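Side-chain contacts in hemerythrin-like domain-containing protein (Streptococcus mutans, PDB 2QKP), which is of unknown function, but carries a C-terminal PAS domain, the piece crystallised here, that probably serves in sensing or protein association: residues L30-V35 against F41-D46; M95-E100 against V106-A111. All coordinates share one frame; numbering follows the deposited sequence.

Contact 1. Residues L30-V35 against F41-D46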
loop_
_atom_site.group_PDB
_atom_site.type_symbol
_atom_site.label_atom_id
_atom_site.label_comp_id
_atom_site.label_asym_id
_atom_site.label_seq_id
_atom_site.Cartn_x
_atom_site.Cartn_y
_atom_site.Cartn_z
ATOM N N LEU A 30 -3.753 3.347 4.143
ATOM C CA LEU A 30 -4.152 4.118 2.963
ATOM C C LEU A 30 -5.563 3.720 2.581
ATOM O O LEU A 30 -5.914 2.554 2.713
ATOM C CB LEU A 30 -3.252 3.785 1.769
ATOM C CG LEU A 30 -1.745 3.993 1.937
ATOM C CD1 LEU A 30 -0.910 3.296 0.843
ATOM C CD2 LEU A 30 -1.442 5.491 1.960
ATOM N N GLU A 31 -6.355 4.680 2.109
ATOM C CA GLU A 31 -7.633 4.385 1.463
ATOM C C GLU A 31 -7.262 4.272 -0.009
ATOM O O GLU A 31 -6.758 5.237 -0.591
ATOM C CB GLU A 31 -8.648 5.536 1.648
ATOM C CG GLU A 31 -9.128 5.741 3.071
ATOM C CD GLU A 31 -10.048 6.954 3.213
ATOM O OE1 GLU A 31 -10.609 7.472 2.192
ATOM O OE2 GLU A 31 -10.229 7.368 4.355
ATOM N N ILE A 32 -7.502 3.099 -0.599
ATOM C CA ILE A 32 -7.038 2.810 -1.969
ATOM C C ILE A 32 -8.263 2.631 -2.839
ATOM O O ILE A 32 -9.245 1.998 -2.419
ATOM C CB ILE A 32 -6.196 1.527 -1.962
ATOM C CG1 ILE A 32 -4.958 1.769 -1.069
ATOM C CG2 ILE A 32 -5.773 1.023 -3.407
ATOM C CD1 ILE A 32 -4.100 0.528 -0.844
ATOM N N THR A 33 -8.221 3.186 -4.045
ATOM C CA THR A 33 -9.268 2.878 -5.038
ATOM C C THR A 33 -8.572 2.601 -6.356
ATOM O O THR A 33 -7.486 3.126 -6.605
ATOM C CB THR A 33 -10.341 4.004 -5.245
ATOM O OG1 THR A 33 -9.792 5.054 -6.048
ATOM C CG2 THR A 33 -10.867 4.570 -3.913
ATOM N N PHE A 34 -9.180 1.771 -7.195
ATOM C CA PHE A 34 -8.578 1.483 -8.485
ATOM C C PHE A 34 -9.646 1.579 -9.558
ATOM O O PHE A 34 -10.710 1.002 -9.423
ATOM C CB PHE A 34 -7.971 0.082 -8.479
ATOM C CG PHE A 34 -7.474 -0.357 -9.800
ATOM C CD1 PHE A 34 -6.346 0.259 -10.379
ATOM C CD2 PHE A 34 -8.107 -1.392 -10.481
ATOM C CE1 PHE A 34 -5.846 -0.171 -11.618
ATOM C CE2 PHE A 34 -7.630 -1.816 -11.742
ATOM C CZ PHE A 34 -6.505 -1.203 -12.310
ATOM N N VAL A 35 -9.322 2.307 -10.618
ATOM C CA VAL A 35 -10.183 2.430 -11.806
ATOM C C VAL A 35 -9.431 1.810 -12.983
ATOM O O VAL A 35 -8.255 2.127 -13.204
ATOM C CB VAL A 35 -10.493 3.927 -12.075
ATOM C CG1 VAL A 35 -11.263 4.091 -13.379
ATOM C CG2 VAL A 35 -11.258 4.537 -10.914
ATOM N N PHE A 41 -14.703 1.927 -12.110
ATOM C CA PHE A 41 -14.312 1.879 -10.691
ATOM C C PHE A 41 -14.514 0.435 -10.244
ATOM O O PHE A 41 -15.663 -0.039 -10.138
ATOM C CB PHE A 41 -15.149 2.882 -9.890
ATOM C CG PHE A 41 -14.964 2.801 -8.394
ATOM C CD1 PHE A 41 -16.055 2.879 -7.554
ATOM C CD2 PHE A 41 -13.701 2.655 -7.826
ATOM C CE1 PHE A 41 -15.915 2.807 -6.167
ATOM C CE2 PHE A 41 -13.550 2.576 -6.442
ATOM C CZ PHE A 41 -14.653 2.665 -5.610
ATOM N N GLN A 42 -13.411 -0.291 -10.047
ATOM C CA GLN A 42 -13.481 -1.733 -9.774
ATOM C C GLN A 42 -13.398 -2.061 -8.308
ATOM O O GLN A 42 -13.906 -3.085 -7.862
ATOM C CB GLN A 42 -12.266 -2.437 -10.371
ATOM C CG GLN A 42 -12.417 -2.966 -11.743
ATOM C CD GLN A 42 -11.235 -3.800 -12.170
ATOM O OE1 GLN A 42 -10.880 -3.811 -13.343
ATOM N NE2 GLN A 42 -10.633 -4.533 -11.238
ATOM N N TYR A 43 -12.659 -1.244 -7.557
ATOM C CA TYR A 43 -12.121 -1.732 -6.286
ATOM C C TYR A 43 -11.794 -0.619 -5.311
ATOM O O TYR A 43 -11.246 0.414 -5.715
ATOM C CB TYR A 43 -10.829 -2.512 -6.590
ATOM C CG TYR A 43 -9.942 -2.737 -5.370
ATOM C CD1 TYR A 43 -10.191 -3.806 -4.489
ATOM C CD2 TYR A 43 -8.863 -1.890 -5.095
ATOM C CE1 TYR A 43 -9.375 -4.045 -3.361
ATOM C CE2 TYR A 43 -8.056 -2.100 -3.960
ATOM C CZ TYR A 43 -8.329 -3.171 -3.096
ATOM O OH TYR A 43 -7.509 -3.371 -2.028
ATOM N N TYR A 44 -12.098 -0.834 -4.032
ATOM C CA TYR A 44 -11.490 -0.023 -2.970
ATOM C C TYR A 44 -11.231 -0.933 -1.804
ATOM O O TYR A 44 -11.917 -1.934 -1.636
ATOM C CB TYR A 44 -12.321 1.220 -2.598
ATOM C CG TYR A 44 -13.728 0.974 -1.992
ATOM C CD1 TYR A 44 -13.979 1.207 -0.624
ATOM C CD2 TYR A 44 -14.794 0.588 -2.794
ATOM C CE1 TYR A 44 -15.266 1.024 -0.079
ATOM C CE2 TYR A 44 -16.098 0.415 -2.248
ATOM C CZ TYR A 44 -16.311 0.640 -0.902
ATOM O OH TYR A 44 -17.599 0.450 -0.384
ATOM N N ASN A 45 -10.192 -0.636 -1.035
ATOM C CA ASN A 45 -9.782 -1.561 0.024
ATOM C C ASN A 45 -10.724 -1.437 1.230
ATOM O O ASN A 45 -11.578 -0.553 1.268
ATOM C CB ASN A 45 -8.287 -1.398 0.402
ATOM C CG ASN A 45 -7.959 -0.078 1.021
ATOM O OD1 ASN A 45 -8.669 0.928 0.867
ATOM N ND2 ASN A 45 -6.830 -0.058 1.741
ATOM N N ASP A 46 -10.598 -2.357 2.175
ATOM C CA ASP A 46 -11.368 -2.266 3.419
ATOM C C ASP A 46 -10.414 -1.875 4.561
ATOM O O ASP A 46 -10.007 -2.727 5.366
ATOM C CB ASP A 46 -12.066 -3.610 3.686
ATOM C CG ASP A 46 -12.975 -3.564 4.890
ATOM O OD1 ASP A 46 -13.664 -2.529 5.069
ATOM O OD2 ASP A 46 -12.980 -4.566 5.651
#
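The first beta hairpin of the PAS sheet joins strand 31-35 to strand 41-44, and where it opens Ile32 and Leu30 meet the carboxamide of Asn45. Asn45 ND2 gives a nearly straight bond to Leu30 O (2.9 Å, 170° at the hydrogen), with that oxygen close to the amide plane. Ile32 N donates to Asn45 OD1, also at 2.9 Å, but from above the carbonyl plane. Asn45 chi1 of 66° sets its CG between its own backbone N and carbonyl carbon, turning the amide toward the backbone of Leu30 and Ile32; Asn45 N meanwhile bonds Ile32 O at 3.1 Å. Three bonds to Asn45, two of them through its side chain, thus continue the pairing past Tyr44, and ND2 has a further acceptor in Leu25 O of helix 18-27.

At the other end Phe34 N bonds Tyr43 O and Phe34 O receives Gln42 N, while the pairing slips by one residue before Val35 and Phe41. The Gln42 amide runs beside the Phe34 ring, their planes 87° apart, with NE2 at the ring edge, 4.1 Å from CE2; NE2 also bonds Tyr15 O of the second subunit, and OE1 bonds Asn36. On the face bearing Thr33, Phe41 CE2 lies 3.7 Å from Thr33 CB. With Gln42 and Tyr43 both facing Phe34, the arrangement is a classic beta bulge in an antiparallel hairpin.

Contact 2. Residues M95-E100 against V106-A111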
loop_
_atom_site.group_PDB
_atom_site.type_symbol
_atom_site.label_atom_id
_atom_site.label_comp_id
_atom_site.label_asym_id
_atom_site.label_seq_id
_atom_site.Cartn_x
_atom_site.Cartn_y
_atom_site.Cartn_z
ATOM N N MET A 95 -2.456 15.990 -4.287
ATOM C CA MET A 95 -3.103 17.109 -3.625
ATOM C C MET A 95 -3.129 16.902 -2.104
ATOM O O MET A 95 -3.029 15.779 -1.606
ATOM C CB MET A 95 -4.508 17.398 -4.216
ATOM C CG MET A 95 -5.312 16.250 -4.775
ATOM S SD MET A 95 -4.831 15.518 -6.362
ATOM C CE MET A 95 -5.845 16.427 -7.542
ATOM N N TRP A 96 -3.235 17.997 -1.353
ATOM C CA TRP A 96 -3.282 17.865 0.095
ATOM C C TRP A 96 -4.119 19.004 0.671
ATOM O O TRP A 96 -4.225 20.077 0.055
ATOM C CB TRP A 96 -1.883 17.870 0.710
ATOM C CG TRP A 96 -1.001 19.023 0.291
ATOM C CD1 TRP A 96 -0.899 20.259 0.886
ATOM C CD2 TRP A 96 -0.078 19.027 -0.795
ATOM N NE1 TRP A 96 0.027 21.035 0.218
ATOM C CE2 TRP A 96 0.553 20.298 -0.814
ATOM C CE3 TRP A 96 0.262 18.096 -1.771
ATOM C CZ2 TRP A 96 1.497 20.644 -1.782
ATOM C CZ3 TRP A 96 1.221 18.427 -2.702
ATOM C CH2 TRP A 96 1.829 19.695 -2.708
ATOM N N PHE A 97 -4.719 18.744 1.820
ATOM C CA PHE A 97 -5.640 19.685 2.456
ATOM C C PHE A 97 -5.875 19.278 3.892
ATOM O O PHE A 97 -5.727 18.107 4.252
ATOM C CB PHE A 97 -6.983 19.734 1.697
ATOM C CG PHE A 97 -7.732 18.417 1.656
ATOM C CD1 PHE A 97 -8.658 18.085 2.652
ATOM C CD2 PHE A 97 -7.529 17.517 0.615
ATOM C CE1 PHE A 97 -9.371 16.867 2.616
ATOM C CE2 PHE A 97 -8.232 16.303 0.568
ATOM C CZ PHE A 97 -9.147 15.976 1.571
ATOM N N GLN A 98 -6.264 20.257 4.713
ATOM C CA GLN A 98 -6.616 20.028 6.103
ATOM C C GLN A 98 -8.057 19.528 6.175
ATOM O O GLN A 98 -8.928 20.058 5.485
ATOM C CB GLN A 98 -6.529 21.347 6.866
ATOM C CG GLN A 98 -5.156 21.743 7.280
ATOM C CD GLN A 98 -4.740 21.096 8.572
ATOM O OE1 GLN A 98 -3.575 21.184 8.977
ATOM N NE2 GLN A 98 -5.687 20.434 9.236
ATOM N N SER A 99 -8.299 18.499 6.981
ATOM C CA SER A 99 -9.656 18.060 7.275
ATOM C C SER A 99 -9.879 18.180 8.776
ATOM O O SER A 99 -9.483 17.298 9.531
ATOM C CB SER A 99 -9.877 16.614 6.826
ATOM O OG SER A 99 -11.178 16.171 7.206
ATOM N N GLU A 100 -10.497 19.271 9.210
ATOM C CA GLU A 100 -10.809 19.433 10.634
ATOM C C GLU A 100 -11.876 18.425 11.097
ATOM O O GLU A 100 -11.814 17.936 12.228
ATOM C CB GLU A 100 -11.212 20.876 10.964
ATOM C CG GLU A 100 -10.081 21.913 10.822
ATOM C CD GLU A 100 -8.990 21.785 11.885
ATOM O OE1 GLU A 100 -8.517 20.653 12.138
ATOM O OE2 GLU A 100 -8.583 22.823 12.460
ATOM N N VAL A 106 -4.750 15.535 4.987
ATOM C CA VAL A 106 -4.910 14.496 3.978
ATOM C C VAL A 106 -3.950 14.717 2.820
ATOM O O VAL A 106 -3.836 15.836 2.305
ATOM C CB VAL A 106 -6.380 14.500 3.462
ATOM C CG1 VAL A 106 -6.603 13.411 2.380
ATOM C CG2 VAL A 106 -7.367 14.295 4.639
ATOM N N TYR A 107 -3.257 13.653 2.404
ATOM C CA TYR A 107 -2.397 13.722 1.225
ATOM C C TYR A 107 -2.906 12.691 0.222
ATOM O O TYR A 107 -3.028 11.504 0.559
ATOM C CB TYR A 107 -0.968 13.342 1.636
ATOM C CG TYR A 107 0.058 13.506 0.533
ATOM C CD1 TYR A 107 0.639 14.746 0.284
ATOM C CD2 TYR A 107 0.485 12.417 -0.233
ATOM C CE1 TYR A 107 1.600 14.908 -0.713
ATOM C CE2 TYR A 107 1.439 12.578 -1.255
ATOM C CZ TYR A 107 2.003 13.823 -1.469
ATOM O OH TYR A 107 2.980 13.997 -2.442
ATOM N N VAL A 108 -3.214 13.152 -0.995
ATOM C CA VAL A 108 -3.906 12.344 -1.997
ATOM C C VAL A 108 -2.959 12.130 -3.152
ATOM O O VAL A 108 -2.302 13.063 -3.608
ATOM C CB VAL A 108 -5.182 13.073 -2.529
ATOM C CG1 VAL A 108 -5.914 12.213 -3.529
ATOM C CG2 VAL A 108 -6.119 13.432 -1.396
ATOM N N THR A 109 -2.880 10.894 -3.623
ATOM C CA THR A 109 -2.113 10.651 -4.845
ATOM C C THR A 109 -2.952 9.898 -5.856
ATOM O O THR A 109 -3.605 8.914 -5.516
ATOM C CB THR A 109 -0.876 9.784 -4.561
ATOM O OG1 THR A 109 -0.060 10.416 -3.581
ATOM C CG2 THR A 109 -0.078 9.531 -5.842
ATOM N N TYR A 110 -2.923 10.370 -7.103
ATOM C CA TYR A 110 -3.440 9.621 -8.244
ATOM C C TYR A 110 -2.252 9.185 -9.051
ATOM O O TYR A 110 -1.437 10.037 -9.472
ATOM C CB TYR A 110 -4.273 10.532 -9.143
ATOM C CG TYR A 110 -5.554 10.999 -8.535
ATOM C CD1 TYR A 110 -6.730 10.275 -8.748
ATOM C CD2 TYR A 110 -5.608 12.167 -7.788
ATOM C CE1 TYR A 110 -7.956 10.694 -8.204
ATOM C CE2 TYR A 110 -6.851 12.609 -7.223
ATOM C CZ TYR A 110 -8.005 11.851 -7.447
ATOM O OH TYR A 110 -9.262 12.221 -6.958
ATOM N N ALA A 111 -2.127 7.875 -9.282
ATOM C CA ALA A 111 -0.973 7.333 -9.954
ATOM C C ALA A 111 -1.339 6.517 -11.168
ATOM O O ALA A 111 -2.320 5.792 -11.133
ATOM C CB ALA A 111 -0.160 6.468 -8.957
#
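Phe97 and Val106 run side by side in the same direction, and the valine lies over one face of the ring: Val106 CB is 3.9 Å from the Phe97 ring centroid and 19° off the ring normal, a CH-pi contact. With chi1 at 61°, Phe97 CG sits between its own N and carbonyl carbon, which sets the ring face over Val106. Met95 CG lies against Val108 CB, and the bend at chi2 carries SD to the edge of the Tyr110 ring, in its plane, 3.6 Å from Tyr110 CE2, a Met-aromatic contact.

These pairs belong to the antiparallel hairpin of strands 92-99 and 104-114, in which Met95 with Val108 and Phe97 with Val106 are hydrogen-bonded pairs; Val108 N reaches Met95 O at 2.7 Å. On the reverse face, Trp96 and Tyr107 point the same way with planes only 9° apart, yet the tryptophan six-membered ring and the tyrosine ring have centroids 5.8 Å apart and barely overlap. Their touch is Trp96 CE3 to Tyr107 CE1, at 3.6 Å. Phe133 of the second subunit meets the Tyr107 ring edge-to-face, and Leu136 of that subunit packs on both aromatics.

Overall arrangement
Contacts 1 and 2 lie in two hairpins at the two edges of one five-stranded antiparallel sheet, ordered 41-44, 31-36, 120-129, 104-114, 92-99. Contact 1 closes before contact 2 opens along the chain, with helix 72-86 between them. Their centres are about 16 Å apart and their nearest atoms about 6 Å, without touching, because the last strand, 120-129, runs between 31-36 and 104-114 and bonds to both. This 2-1-5-4-3 strand order is that of the PAS fold. All touching residues of contact 1 are buried, and its centre is about 5 Å from the centre of the chain's structure; contact 2 is only partly buried. Each meets the second subunit, so both flanks of the sheet take part in the dimer.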